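Local coordinates for hyperosmolarity resistance protein Emb (Staphylococcus epidermidis, PDB 6GV5) that mediates adherence of the bacterium to surface-immobilized fibronectin, as part of a giant extracellular matrix binding protein, at residues A[6-11]-A[38-43]; A[21-26]-A[59-64]; A[51-56]-A[109-114]; A[84-89]-A[119-124]; A[91-96]-A[115-120]. All blocks are in the same frame, centred on the assembly; numbering follows the deposited sequence.

Interaction 1: residues A[6-11]-A[38-43]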
# COMPACT_ATOMS: atom_id res chain seq x y z
N GLN A 6 -21.34 14.45 -9.88
CA GLN A 6 -21.13 14.88 -8.50
C GLN A 6 -21.44 13.75 -7.52
O GLN A 6 -20.71 13.55 -6.54
CB GLN A 6 -22.00 16.10 -8.19
CG GLN A 6 -21.75 16.74 -6.83
CD GLN A 6 -20.48 17.57 -6.80
OE1 GLN A 6 -19.58 17.38 -7.62
NE2 GLN A 6 -20.42 18.51 -5.87
N ASP A 7 -22.51 12.99 -7.77
CA ASP A 7 -22.87 11.90 -6.87
C ASP A 7 -21.87 10.75 -6.96
O ASP A 7 -21.57 10.11 -5.95
CB ASP A 7 -24.28 11.40 -7.20
CG ASP A 7 -25.35 12.39 -6.80
OD1 ASP A 7 -25.01 13.43 -6.19
OD2 ASP A 7 -26.54 12.12 -7.08
N ALA A 8 -21.34 10.48 -8.15
CA ALA A 8 -20.35 9.41 -8.29
C ALA A 8 -19.06 9.76 -7.56
O ALA A 8 -18.43 8.89 -6.95
CB ALA A 8 -20.08 9.13 -9.77
N LYS A 9 -18.64 11.02 -7.63
CA LYS A 9 -17.45 11.44 -6.90
C LYS A 9 -17.65 11.29 -5.40
O LYS A 9 -16.78 10.77 -4.70
CB LYS A 9 -17.10 12.89 -7.26
CG LYS A 9 -16.61 13.07 -8.69
CD LYS A 9 -16.33 14.54 -9.01
CE LYS A 9 -15.78 14.68 -10.43
NZ LYS A 9 -15.57 16.10 -10.82
N THR A 10 -18.79 11.75 -4.89
CA THR A 10 -19.07 11.63 -3.47
C THR A 10 -19.02 10.18 -3.02
O THR A 10 -18.39 9.85 -2.00
CB THR A 10 -20.43 12.25 -3.15
OG1 THR A 10 -20.39 13.66 -3.43
CG2 THR A 10 -20.80 12.03 -1.70
N ASP A 11 -19.66 9.29 -3.78
CA ASP A 11 -19.67 7.87 -3.43
C ASP A 11 -18.25 7.31 -3.41
O ASP A 11 -17.88 6.58 -2.49
CB ASP A 11 -20.52 7.09 -4.43
CG ASP A 11 -20.39 5.59 -4.26
OD1 ASP A 11 -20.96 5.06 -3.28
OD2 ASP A 11 -19.71 4.95 -5.09
N THR A 38 -13.74 14.21 -15.01
CA THR A 38 -14.77 14.89 -15.79
C THR A 38 -15.87 13.95 -16.26
O THR A 38 -16.84 14.42 -16.87
CB THR A 38 -14.15 15.59 -17.00
OG1 THR A 38 -13.58 14.62 -17.88
CG2 THR A 38 -13.05 16.56 -16.55
N SER A 39 -15.75 12.65 -16.01
CA SER A 39 -16.78 11.70 -16.42
C SER A 39 -16.91 10.62 -15.36
O SER A 39 -15.96 10.34 -14.62
CB SER A 39 -16.45 11.05 -17.76
OG SER A 39 -15.36 10.15 -17.63
N ARG A 40 -18.09 10.01 -15.31
CA ARG A 40 -18.31 8.91 -14.37
C ARG A 40 -17.44 7.71 -14.71
O ARG A 40 -16.96 7.01 -13.81
CB ARG A 40 -19.78 8.52 -14.35
CG ARG A 40 -20.66 9.49 -13.58
CD ARG A 40 -22.12 9.09 -13.67
NE ARG A 40 -22.66 9.35 -15.00
CZ ARG A 40 -23.75 8.78 -15.48
NH1 ARG A 40 -24.44 7.91 -14.75
NH2 ARG A 40 -24.17 9.08 -16.71
N ALA A 41 -17.22 7.45 -16.00
CA ALA A 41 -16.33 6.36 -16.37
C ALA A 41 -14.94 6.56 -15.78
O ALA A 41 -14.34 5.61 -15.25
CB ALA A 41 -16.26 6.24 -17.90
N ASN A 42 -14.43 7.79 -15.83
CA ASN A 42 -13.10 8.06 -15.30
C ASN A 42 -13.09 7.98 -13.78
O ASN A 42 -12.09 7.55 -13.18
CB ASN A 42 -12.61 9.43 -15.76
CG ASN A 42 -12.10 9.42 -17.18
OD1 ASN A 42 -11.75 8.37 -17.72
ND2 ASN A 42 -12.04 10.60 -17.80
N VAL A 43 -14.17 8.40 -13.13
CA VAL A 43 -14.27 8.24 -11.68
C VAL A 43 -14.20 6.77 -11.31
O VAL A 43 -13.51 6.39 -10.36
CB VAL A 43 -15.56 8.89 -11.15
CG1 VAL A 43 -15.77 8.53 -9.68
CG2 VAL A 43 -15.51 10.40 -11.33
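Val43 sets one methyl on the backbone of Ala8 and the other on the side chain of Lys9. Val43 CG1, anti to the backbone N (chi1 171°), lies 3.8 Å from Ala8 O, while CG2 of Val43 meets Lys9 CG at 3.9 Å, the two side chains set roughly perpendicular. One turn back towards the start of helix 40-65, Arg40 brings only the base of its chain into the contact: its CG is 3.9 Å from Ala8 CB.

Beyond this first shell, Lys9 runs straight from CG onward and places NZ at the backbone carbonyls of Asn35, at the end of helix 24-35, and Gln37, in the loop that follows. Ser39 sets the start of helix 40-65 as its N-cap, its OG accepting from Asn42 N at 3.1 Å. Val43 also touches Leu5 and Ala12 of helix 2-18, so its buried side chain continues the apolar seam between helix 2-18 and helix 40-65. The chemistry is therefore divided: small apolar groups and aliphatic stems fill the interface, whereas the lysine ammonium is led past it to tie helix 2-18 to the end of helix 24-35 and the loop after it.

Interaction 2: residues A[21-26]-A[59-64]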
# COMPACT_ATOMS: atom_id res chain seq x y z
N GLY A 21 -6.18 0.02 4.29
CA GLY A 21 -4.83 -0.19 3.80
C GLY A 21 -4.15 1.12 3.45
O GLY A 21 -3.02 1.39 3.88
N LEU A 22 -4.83 1.95 2.67
CA LEU A 22 -4.28 3.25 2.31
C LEU A 22 -3.98 4.08 3.55
O LEU A 22 -4.71 4.04 4.55
CB LEU A 22 -5.28 4.01 1.43
CG LEU A 22 -5.66 3.35 0.11
CD1 LEU A 22 -6.74 4.20 -0.59
CD2 LEU A 22 -4.44 3.17 -0.77
N THR A 23 -2.91 4.86 3.48
CA THR A 23 -2.63 5.85 4.51
C THR A 23 -3.46 7.10 4.25
O THR A 23 -3.97 7.32 3.15
CB THR A 23 -1.15 6.21 4.52
OG1 THR A 23 -0.81 6.85 3.29
CG2 THR A 23 -0.30 4.95 4.70
N GLU A 24 -3.57 7.94 5.29
CA GLU A 24 -4.35 9.17 5.13
C GLU A 24 -3.78 10.07 4.04
O GLU A 24 -4.58 10.62 3.26
CB GLU A 24 -4.43 9.91 6.47
CG GLU A 24 -4.97 9.05 7.61
N PRO A 25 -2.47 10.26 3.91
CA PRO A 25 -1.97 11.01 2.75
C PRO A 25 -2.37 10.40 1.42
O PRO A 25 -2.70 11.13 0.48
CB PRO A 25 -0.44 10.99 2.96
CG PRO A 25 -0.27 10.84 4.42
CD PRO A 25 -1.40 9.95 4.88
N GLN A 26 -2.37 9.06 1.31
CA GLN A 26 -2.77 8.43 0.07
C GLN A 26 -4.25 8.65 -0.22
O GLN A 26 -4.63 8.88 -1.37
CB GLN A 26 -2.48 6.92 0.13
CG GLN A 26 -1.03 6.56 -0.05
CD GLN A 26 -0.80 5.08 0.17
OE1 GLN A 26 -1.41 4.48 1.06
NE2 GLN A 26 0.08 4.49 -0.63
N GLU A 59 -1.40 -5.49 2.01
CA GLU A 59 -0.35 -6.49 1.94
C GLU A 59 0.97 -5.94 2.48
O GLU A 59 1.70 -6.64 3.20
CB GLU A 59 -0.14 -6.93 0.50
CG GLU A 59 -1.28 -7.71 -0.13
CD GLU A 59 -0.90 -8.18 -1.53
OE1 GLU A 59 0.27 -8.58 -1.71
OE2 GLU A 59 -1.76 -8.14 -2.43
N LEU A 60 1.30 -4.70 2.12
CA LEU A 60 2.54 -4.11 2.60
C LEU A 60 2.52 -3.92 4.11
O LEU A 60 3.51 -4.22 4.79
CB LEU A 60 2.78 -2.78 1.89
CG LEU A 60 4.06 -2.05 2.34
CD1 LEU A 60 5.33 -2.79 1.97
CD2 LEU A 60 4.06 -0.65 1.74
N LYS A 61 1.39 -3.44 4.65
CA LYS A 61 1.31 -3.22 6.09
C LYS A 61 1.46 -4.53 6.86
O LYS A 61 2.07 -4.55 7.94
CB LYS A 61 -0.02 -2.54 6.44
CG LYS A 61 -0.00 -1.04 6.15
CD LYS A 61 -1.36 -0.39 6.41
CE LYS A 61 -1.23 1.14 6.49
NZ LYS A 61 -2.57 1.78 6.72
N VAL A 62 0.92 -5.63 6.34
CA VAL A 62 1.10 -6.92 6.98
C VAL A 62 2.55 -7.34 6.91
O VAL A 62 3.12 -7.81 7.91
CB VAL A 62 0.18 -7.97 6.34
CG1 VAL A 62 0.53 -9.38 6.82
CG2 VAL A 62 -1.28 -7.66 6.66
N ALA A 63 3.19 -7.17 5.75
CA ALA A 63 4.57 -7.60 5.59
C ALA A 63 5.49 -6.86 6.54
O ALA A 63 6.44 -7.43 7.09
CB ALA A 63 5.03 -7.39 4.15
N VAL A 64 5.22 -5.57 6.75
CA VAL A 64 6.04 -4.77 7.66
C VAL A 64 5.69 -5.09 9.11
O VAL A 64 6.58 -5.27 9.95
CB VAL A 64 5.85 -3.27 7.35
CG1 VAL A 64 6.50 -2.41 8.42
CG2 VAL A 64 6.42 -2.96 5.98
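Lys61 and Gly21 make the one polar bond between the segments: Lys61 NZ donates to Gly21 O at 2.9 Å. The ammonium does not come in on a lone pair but stands above the carbonyl plane, 52° out of it, with a C=O...N angle of 121°. The lysine chain is extended beyond CG and closes on the oxygen, so that Lys61 CE also passes Gly21 O at 3.2 Å. A second bond, to Thr20 O, gives the same ammonium two consecutive backbone carbonyls in the turn between helix 2-18 and helix 24-35.

That turn ends in a capping box. Thr23 N donates to Gln26 OE1 at 2.9 Å, along an in-plane lone pair of the amide oxygen and nearly straight (169°), and Gln26 N returns a weak bond to Thr23 OG1. Gln26 NE2 is held in addition by Thr105 O, from the loop before helix 108-123.

Apolar contact is slight. Thr23 CG2 comes to 4.3 Å from Lys61 CE. Leu22 turns away from 59-64 and packs on Leu53 and Met57, earlier on helix 40-65, and on Leu30 of helix 24-35, which follows it.

Interaction 3: residues A[51-56]-A[109-114]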
# COMPACT_ATOMS: atom_id res chain seq x y z
N LYS A 51 -8.98 0.99 -5.13
CA LYS A 51 -9.27 -0.27 -4.47
C LYS A 51 -8.09 -1.23 -4.61
O LYS A 51 -7.77 -1.97 -3.67
CB LYS A 51 -10.54 -0.89 -5.05
CG LYS A 51 -11.81 -0.23 -4.55
CD LYS A 51 -13.06 -0.88 -5.13
CE LYS A 51 -14.31 -0.15 -4.66
NZ LYS A 51 -15.53 -0.59 -5.40
N PHE A 52 -7.45 -1.24 -5.77
CA PHE A 52 -6.31 -2.12 -5.96
C PHE A 52 -5.13 -1.66 -5.12
O PHE A 52 -4.48 -2.47 -4.44
CB PHE A 52 -5.92 -2.18 -7.44
CG PHE A 52 -4.71 -3.02 -7.72
CD1 PHE A 52 -4.77 -4.40 -7.59
CD2 PHE A 52 -3.52 -2.44 -8.09
CE1 PHE A 52 -3.66 -5.18 -7.84
CE2 PHE A 52 -2.40 -3.22 -8.34
CZ PHE A 52 -2.48 -4.59 -8.22
N LEU A 53 -4.85 -0.36 -5.14
CA LEU A 53 -3.80 0.19 -4.29
C LEU A 53 -4.07 -0.11 -2.83
O LEU A 53 -3.14 -0.43 -2.07
CB LEU A 53 -3.69 1.69 -4.53
CG LEU A 53 -2.57 2.41 -3.77
CD1 LEU A 53 -1.21 1.99 -4.29
CD2 LEU A 53 -2.75 3.92 -3.88
N ASN A 54 -5.33 -0.03 -2.41
CA ASN A 54 -5.66 -0.33 -1.02
C ASN A 54 -5.30 -1.76 -0.67
O ASN A 54 -4.76 -2.02 0.41
CB ASN A 54 -7.15 -0.08 -0.77
CG ASN A 54 -7.53 -0.38 0.66
OD1 ASN A 54 -7.03 0.26 1.59
ND2 ASN A 54 -8.40 -1.36 0.85
N GLY A 55 -5.58 -2.72 -1.56
CA GLY A 55 -5.21 -4.09 -1.28
C GLY A 55 -3.71 -4.29 -1.17
O GLY A 55 -3.23 -5.05 -0.33
N LYS A 56 -2.96 -3.58 -2.02
CA LYS A 56 -1.51 -3.72 -1.98
C LYS A 56 -0.95 -3.09 -0.71
O LYS A 56 -0.00 -3.61 -0.11
CB LYS A 56 -0.88 -3.07 -3.21
CG LYS A 56 -1.15 -3.84 -4.50
CD LYS A 56 -0.46 -5.19 -4.46
CE LYS A 56 -0.71 -5.99 -5.74
NZ LYS A 56 -0.13 -7.36 -5.64
N THR A 109 2.64 -0.48 -8.59
CA THR A 109 3.83 -1.22 -8.98
C THR A 109 4.98 -0.96 -8.02
O THR A 109 5.73 -1.88 -7.68
CB THR A 109 4.23 -0.88 -10.41
OG1 THR A 109 4.29 0.54 -10.58
CG2 THR A 109 3.22 -1.47 -11.38
N ASP A 110 5.15 0.30 -7.59
CA ASP A 110 6.16 0.62 -6.60
C ASP A 110 5.89 -0.12 -5.29
O ASP A 110 6.82 -0.65 -4.66
CB ASP A 110 6.21 2.12 -6.34
CG ASP A 110 6.72 2.91 -7.53
OD1 ASP A 110 7.57 2.38 -8.28
OD2 ASP A 110 6.29 4.08 -7.70
N ILE A 111 4.63 -0.15 -4.86
CA ILE A 111 4.26 -0.88 -3.66
C ILE A 111 4.53 -2.37 -3.84
O ILE A 111 5.10 -3.03 -2.97
CB ILE A 111 2.78 -0.63 -3.31
CG1 ILE A 111 2.53 0.86 -3.08
CG2 ILE A 111 2.37 -1.46 -2.10
CD1 ILE A 111 3.35 1.46 -1.99
N ASN A 112 4.12 -2.92 -4.98
CA ASN A 112 4.30 -4.35 -5.19
C ASN A 112 5.78 -4.70 -5.17
O ASN A 112 6.17 -5.74 -4.63
CB ASN A 112 3.65 -4.78 -6.51
CG ASN A 112 3.48 -6.28 -6.59
OD1 ASN A 112 2.76 -6.88 -5.79
ND2 ASN A 112 4.14 -6.90 -7.56
N ARG A 113 6.63 -3.84 -5.75
CA ARG A 113 8.06 -4.11 -5.72
C ARG A 113 8.57 -4.17 -4.29
O ARG A 113 9.36 -5.06 -3.94
CB ARG A 113 8.81 -3.04 -6.51
CG ARG A 113 10.30 -3.31 -6.63
CD ARG A 113 10.98 -2.34 -7.58
NE ARG A 113 10.48 -2.46 -8.95
CZ ARG A 113 10.84 -3.41 -9.80
NH1 ARG A 113 11.70 -4.35 -9.44
NH2 ARG A 113 10.33 -3.42 -11.03
N THR A 114 8.14 -3.23 -3.46
CA THR A 114 8.58 -3.23 -2.06
C THR A 114 8.09 -4.48 -1.34
O THR A 114 8.84 -5.08 -0.56
CB THR A 114 8.09 -1.97 -1.35
OG1 THR A 114 8.52 -0.81 -2.08
CG2 THR A 114 8.65 -1.92 0.06
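Ile111 faces helix 40-65 and meets it with both branches. Its CG1 lies 4.1 Å from CD1 of Leu53, the one side chain lying square across the other. Leu53 holds CG anti to its backbone N, and this carries the leucine's methyl end across to the isoleucine although its CB is not aimed at the partner helix. On the other branch, Ile111 CG2 sits against the last turn of 51-56, 3.8 Å from Lys56 CB and equally close to Lys56 O.

Next along, Asn112 supplies the polar link. Its OD1 accepts from Lys56 NZ at 2.9 Å, with the ammonium 46° out of the amide's carbonyl plane and the C=O...N angle 134°. Lys56 CG lies 4.0 Å above one face of the Phe52 ring, towards its rim; the bend at chi2 beyond it turns the chain to the asparagine. A long, weak ion pair with Glu59 is a second partner for NZ.

Thr114, one turn after Ile111, folds its hydroxyl back to Asp110 O and packs against Leu60 of helix 40-65. The two segments run nearly parallel, their axes 9.8 Å apart at 17°. Ile111 and Thr114 both touch Ile97 as well, so the pair of helices is closed on one flank by helix 81-99, with Ile106 of the preceding loop against Leu53.

Interaction 4: residues A[84-89]-A[119-124]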
# COMPACT_ATOMS: atom_id res chain seq x y z
N LYS A 84 20.29 -11.03 7.04
CA LYS A 84 19.64 -10.17 8.03
C LYS A 84 19.60 -8.73 7.56
O LYS A 84 18.58 -8.05 7.73
CB LYS A 84 20.36 -10.29 9.37
CG LYS A 84 20.32 -11.69 9.95
CD LYS A 84 21.13 -11.79 11.22
CE LYS A 84 20.41 -11.13 12.38
NZ LYS A 84 21.22 -11.26 13.63
N GLU A 85 20.69 -8.25 6.96
CA GLU A 85 20.73 -6.89 6.45
C GLU A 85 19.74 -6.70 5.31
O GLU A 85 19.08 -5.65 5.24
CB GLU A 85 22.15 -6.54 6.00
CG GLU A 85 23.19 -6.52 7.12
CD GLU A 85 23.03 -5.36 8.08
OE1 GLU A 85 22.82 -4.21 7.63
OE2 GLU A 85 23.12 -5.59 9.31
N ALA A 86 19.62 -7.68 4.41
CA ALA A 86 18.66 -7.56 3.32
C ALA A 86 17.24 -7.44 3.84
O ALA A 86 16.43 -6.66 3.31
CB ALA A 86 18.79 -8.77 2.40
N TYR A 87 16.92 -8.18 4.90
CA TYR A 87 15.57 -8.10 5.45
C TYR A 87 15.33 -6.73 6.09
O TYR A 87 14.30 -6.10 5.87
CB TYR A 87 15.38 -9.21 6.47
CG TYR A 87 13.97 -9.29 7.01
CD1 TYR A 87 12.90 -9.61 6.18
CD2 TYR A 87 13.71 -9.03 8.35
CE1 TYR A 87 11.61 -9.69 6.69
CE2 TYR A 87 12.44 -9.12 8.86
CZ TYR A 87 11.40 -9.44 8.03
OH TYR A 87 10.12 -9.50 8.55
N GLU A 88 16.29 -6.24 6.88
CA GLU A 88 16.08 -4.96 7.54
C GLU A 88 16.00 -3.82 6.53
O GLU A 88 15.25 -2.86 6.72
CB GLU A 88 17.19 -4.69 8.56
CG GLU A 88 17.27 -5.71 9.66
CD GLU A 88 15.97 -5.89 10.43
OE1 GLU A 88 15.09 -5.00 10.35
OE2 GLU A 88 15.86 -6.94 11.12
N GLN A 89 16.80 -3.89 5.45
CA GLN A 89 16.71 -2.89 4.39
C GLN A 89 15.32 -2.89 3.76
O GLN A 89 14.72 -1.83 3.54
CB GLN A 89 17.76 -3.17 3.31
CG GLN A 89 19.20 -2.93 3.71
CD GLN A 89 20.19 -3.45 2.67
OE1 GLN A 89 19.81 -3.92 1.60
NE2 GLN A 89 21.48 -3.38 3.00
N ASN A 119 9.22 -9.90 0.90
CA ASN A 119 8.90 -11.32 0.86
C ASN A 119 10.11 -12.15 0.43
O ASN A 119 10.34 -13.23 0.98
CB ASN A 119 7.73 -11.57 -0.09
CG ASN A 119 6.42 -11.03 0.46
OD1 ASN A 119 6.30 -10.75 1.65
ND2 ASN A 119 5.42 -10.90 -0.41
N ASP A 120 10.89 -11.67 -0.54
CA ASP A 120 12.09 -12.39 -0.95
C ASP A 120 13.07 -12.49 0.21
O ASP A 120 13.64 -13.55 0.47
CB ASP A 120 12.76 -11.68 -2.13
CG ASP A 120 11.98 -11.87 -3.44
OD1 ASP A 120 11.01 -12.65 -3.46
OD2 ASP A 120 12.36 -11.22 -4.44
N ALA A 121 13.29 -11.38 0.92
CA ALA A 121 14.22 -11.40 2.04
C ALA A 121 13.69 -12.29 3.17
O ALA A 121 14.47 -12.99 3.83
CB ALA A 121 14.48 -9.98 2.55
N GLU A 122 12.39 -12.25 3.43
CA GLU A 122 11.83 -13.09 4.47
C GLU A 122 12.01 -14.56 4.14
O GLU A 122 12.34 -15.38 5.01
CB GLU A 122 10.35 -12.77 4.67
CG GLU A 122 9.70 -13.54 5.81
CD GLU A 122 8.20 -13.36 5.86
OE1 GLU A 122 7.71 -12.27 5.48
OE2 GLU A 122 7.51 -14.31 6.27
N GLN A 123 11.82 -14.92 2.86
CA GLN A 123 11.95 -16.32 2.45
C GLN A 123 13.33 -16.86 2.76
O GLN A 123 13.47 -18.03 3.16
CB GLN A 123 11.63 -16.43 0.96
CG GLN A 123 11.66 -17.84 0.40
CD GLN A 123 11.36 -17.88 -1.09
OE1 GLN A 123 11.85 -17.05 -1.85
NE2 GLN A 123 10.55 -18.85 -1.50
N ASN A 124 14.36 -16.05 2.58
CA ASN A 124 15.72 -16.50 2.83
C ASN A 124 16.01 -16.67 4.31
O ASN A 124 17.08 -17.17 4.65
CB ASN A 124 16.72 -15.53 2.21
CG ASN A 124 16.76 -15.63 0.70
OD1 ASN A 124 16.50 -16.70 0.14
ND2 ASN A 124 17.08 -14.53 0.04
O HOH W 1 8.12 -9.61 6.77
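Ala86 and Ala121 face each other where helix 81-99 passes helix 108-123. The two CB atoms are 4.5 Å apart, and Ala121 CB comes closer, 3.9 Å, to Ala86 O. The same methyl presses into the next residue as well, lying 3.6 Å from Tyr87 CA. With CA atoms of Tyr87 and Ala121 4.9 Å apart, there is room for little more than a methyl between the backbones. The segments run antiparallel, crossing at -151° with an axial separation of 8.6 Å, and form a close helix pair within the FIVAR domain's helical bundle.

Tyr87 then swings its ring along the second helix. CG is anti to the backbone N (chi1 -175°), which sets the ring beside Glu122, both side chains pointing the same way. Ala121 CB sits at the ring edge, near its plane, and Tyr87 CE1 reaches Glu122 CB at 3.9 Å. Ring and carboxylate planes stand 82° apart.

At the far end a water joins the two polar tips, accepting from Tyr87 OH at 2.7 Å and donating to Glu122 OE1 at 3.0 Å. The other carboxylate oxygen, OE2, takes a hydrogen bond from His126 and a salt bridge from Lys66; these positive or polar partners probably favour the ionised carboxylate. Ala67 and Val70 of helix 67-73 pack on the tyrosine, and Val70 also touches Glu122.

Interaction 5: residues A[91-96]-A[115-120]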
# COMPACT_ATOMS: atom_id res chain seq x y z
N ILE A 91 12.44 -4.07 5.04
CA ILE A 91 11.44 -3.61 6.00
C ILE A 91 11.48 -2.09 6.13
O ILE A 91 10.44 -1.43 6.17
CB ILE A 91 11.66 -4.30 7.36
CG1 ILE A 91 11.24 -5.77 7.30
CG2 ILE A 91 10.92 -3.56 8.49
CD1 ILE A 91 9.77 -6.01 7.05
N ALA A 92 12.69 -1.52 6.18
CA ALA A 92 12.82 -0.07 6.29
C ALA A 92 12.19 0.64 5.10
O ALA A 92 11.57 1.70 5.26
CB ALA A 92 14.29 0.30 6.44
N LYS A 93 12.36 0.09 3.89
CA LYS A 93 11.73 0.70 2.72
C LYS A 93 10.21 0.66 2.86
O LYS A 93 9.52 1.64 2.53
CB LYS A 93 12.16 -0.02 1.45
CG LYS A 93 13.61 0.19 1.06
CD LYS A 93 13.94 -0.59 -0.22
CE LYS A 93 15.41 -0.46 -0.61
NZ LYS A 93 15.76 0.92 -1.07
N GLY A 94 9.66 -0.45 3.33
CA GLY A 94 8.23 -0.51 3.56
C GLY A 94 7.76 0.49 4.59
O GLY A 94 6.71 1.11 4.43
N GLN A 95 8.52 0.66 5.68
CA GLN A 95 8.16 1.63 6.71
C GLN A 95 8.18 3.04 6.15
O GLN A 95 7.33 3.87 6.51
CB GLN A 95 9.13 1.51 7.89
CG GLN A 95 8.95 0.26 8.69
CD GLN A 95 10.07 0.05 9.67
OE1 GLN A 95 11.14 0.66 9.55
NE2 GLN A 95 9.85 -0.82 10.66
N GLU A 96 9.15 3.34 5.29
CA GLU A 96 9.21 4.65 4.66
C GLU A 96 7.93 4.97 3.91
O GLU A 96 7.42 6.09 3.97
CB GLU A 96 10.42 4.71 3.72
CG GLU A 96 10.69 6.09 3.11
CD GLU A 96 11.32 7.05 4.10
OE1 GLU A 96 11.77 6.59 5.18
OE2 GLU A 96 11.38 8.26 3.81
N ILE A 115 6.83 -4.87 -1.56
CA ILE A 115 6.31 -6.10 -0.97
C ILE A 115 7.17 -7.28 -1.38
O ILE A 115 7.54 -8.14 -0.56
CB ILE A 115 4.84 -6.32 -1.37
CG1 ILE A 115 3.93 -5.23 -0.80
CG2 ILE A 115 4.37 -7.69 -0.90
CD1 ILE A 115 2.59 -5.14 -1.52
N GLN A 116 7.51 -7.35 -2.68
CA GLN A 116 8.27 -8.49 -3.17
C GLN A 116 9.67 -8.52 -2.57
O GLN A 116 10.20 -9.60 -2.27
CB GLN A 116 8.33 -8.46 -4.70
CG GLN A 116 8.79 -9.78 -5.31
CD GLN A 116 7.84 -10.93 -4.99
OE1 GLN A 116 6.68 -10.93 -5.42
NE2 GLN A 116 8.32 -11.91 -4.22
N GLU A 117 10.29 -7.34 -2.37
CA GLU A 117 11.60 -7.29 -1.74
C GLU A 117 11.55 -7.81 -0.31
O GLU A 117 12.43 -8.55 0.13
CB GLU A 117 12.15 -5.86 -1.75
CG GLU A 117 12.53 -5.36 -3.14
CD GLU A 117 13.14 -3.97 -3.13
OE1 GLU A 117 13.49 -3.47 -2.04
OE2 GLU A 117 13.27 -3.37 -4.22
N ILE A 118 10.51 -7.41 0.44
CA ILE A 118 10.35 -7.93 1.80
C ILE A 118 10.13 -9.44 1.77
O ILE A 118 10.75 -10.19 2.53
CB ILE A 118 9.20 -7.21 2.52
CG1 ILE A 118 9.54 -5.73 2.74
CG2 ILE A 118 8.87 -7.90 3.84
CD1 ILE A 118 8.34 -4.88 3.14
N ASN A 119 9.22 -9.90 0.90
CA ASN A 119 8.90 -11.32 0.86
C ASN A 119 10.11 -12.15 0.43
O ASN A 119 10.34 -13.23 0.98
CB ASN A 119 7.73 -11.57 -0.09
CG ASN A 119 6.42 -11.03 0.46
OD1 ASN A 119 6.30 -10.75 1.65
ND2 ASN A 119 5.42 -10.90 -0.41
N ASP A 120 10.89 -11.67 -0.54
CA ASP A 120 12.09 -12.39 -0.95
C ASP A 120 13.07 -12.49 0.21
O ASP A 120 13.64 -13.55 0.47
CB ASP A 120 12.76 -11.68 -2.13
CG ASP A 120 11.98 -11.87 -3.44
OD1 ASP A 120 11.01 -12.65 -3.46
OD2 ASP A 120 12.36 -11.22 -4.44
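Ile118 and Ile91 carry the apolar part of this contact, their side chains crossing at about a right angle. Ile118 CG2 meets Ile91 CD1 at 3.8 Å. Ile91 reaches across because chi1 (-72°) and chi2 (-65°) turn its terminal methyl towards the partner, although its CB does not point at the other helix. The other branch of Ile118 lies against the backbone: CG1 is 4.1 Å from Ile91 N, and CD1 extends onwards to 4.4 Å from Gly94 CA. Glycine leaves the helix surface bare at the place where this methyl settles, and the fit is close. Ile118 also touches Ala63 of helix 40-65, so it is buried among three helices.

Glu117, next to it, works at the edge of the interface. Its extended chain brings OE1 to 3.4 Å from Lys93 CD, alongside the aliphatic part of the lysine. Lys93 bends at chi4, and its NZ remains 5.0 Å from Glu117 OE1; the opposite charges are near enough for a mild attraction but do not form a salt bridge.

Segments 91-96 and 115-120 run antiparallel, with axes 9.2 Å apart at closest approach and a crossing angle of -150°. Both fall in the FIVAR range, and with helix 40-65 packed on Gln95, Ile115 and Ile118, the arrangement is consistent with a three-helix bundle: isoleucines inside and charged side chains at the edge.

Overall arrangement
From the N terminus, interaction 1 closes the first loop, bringing helix 2-18 against the start of helix 40-65 at one end of the elongated chain. Interaction 2 opens before that loop has closed and so crosses it, joining the turn ahead of helix 24-35 to the later part of helix 40-65. Interaction 3 crosses interaction 2, joining helix 40-65 to helix 108-123, and the two touch through Asn54 and Leu53. Interactions 4 and 5 pair helix 81-99 with helix 108-123; both cross interaction 3 and share Asn119 and Asp120. Helix 40-65 thus runs from the GA module into the FIVAR domain. Interactions 1 and 4, towards opposite ends, have centres about 42 Å apart.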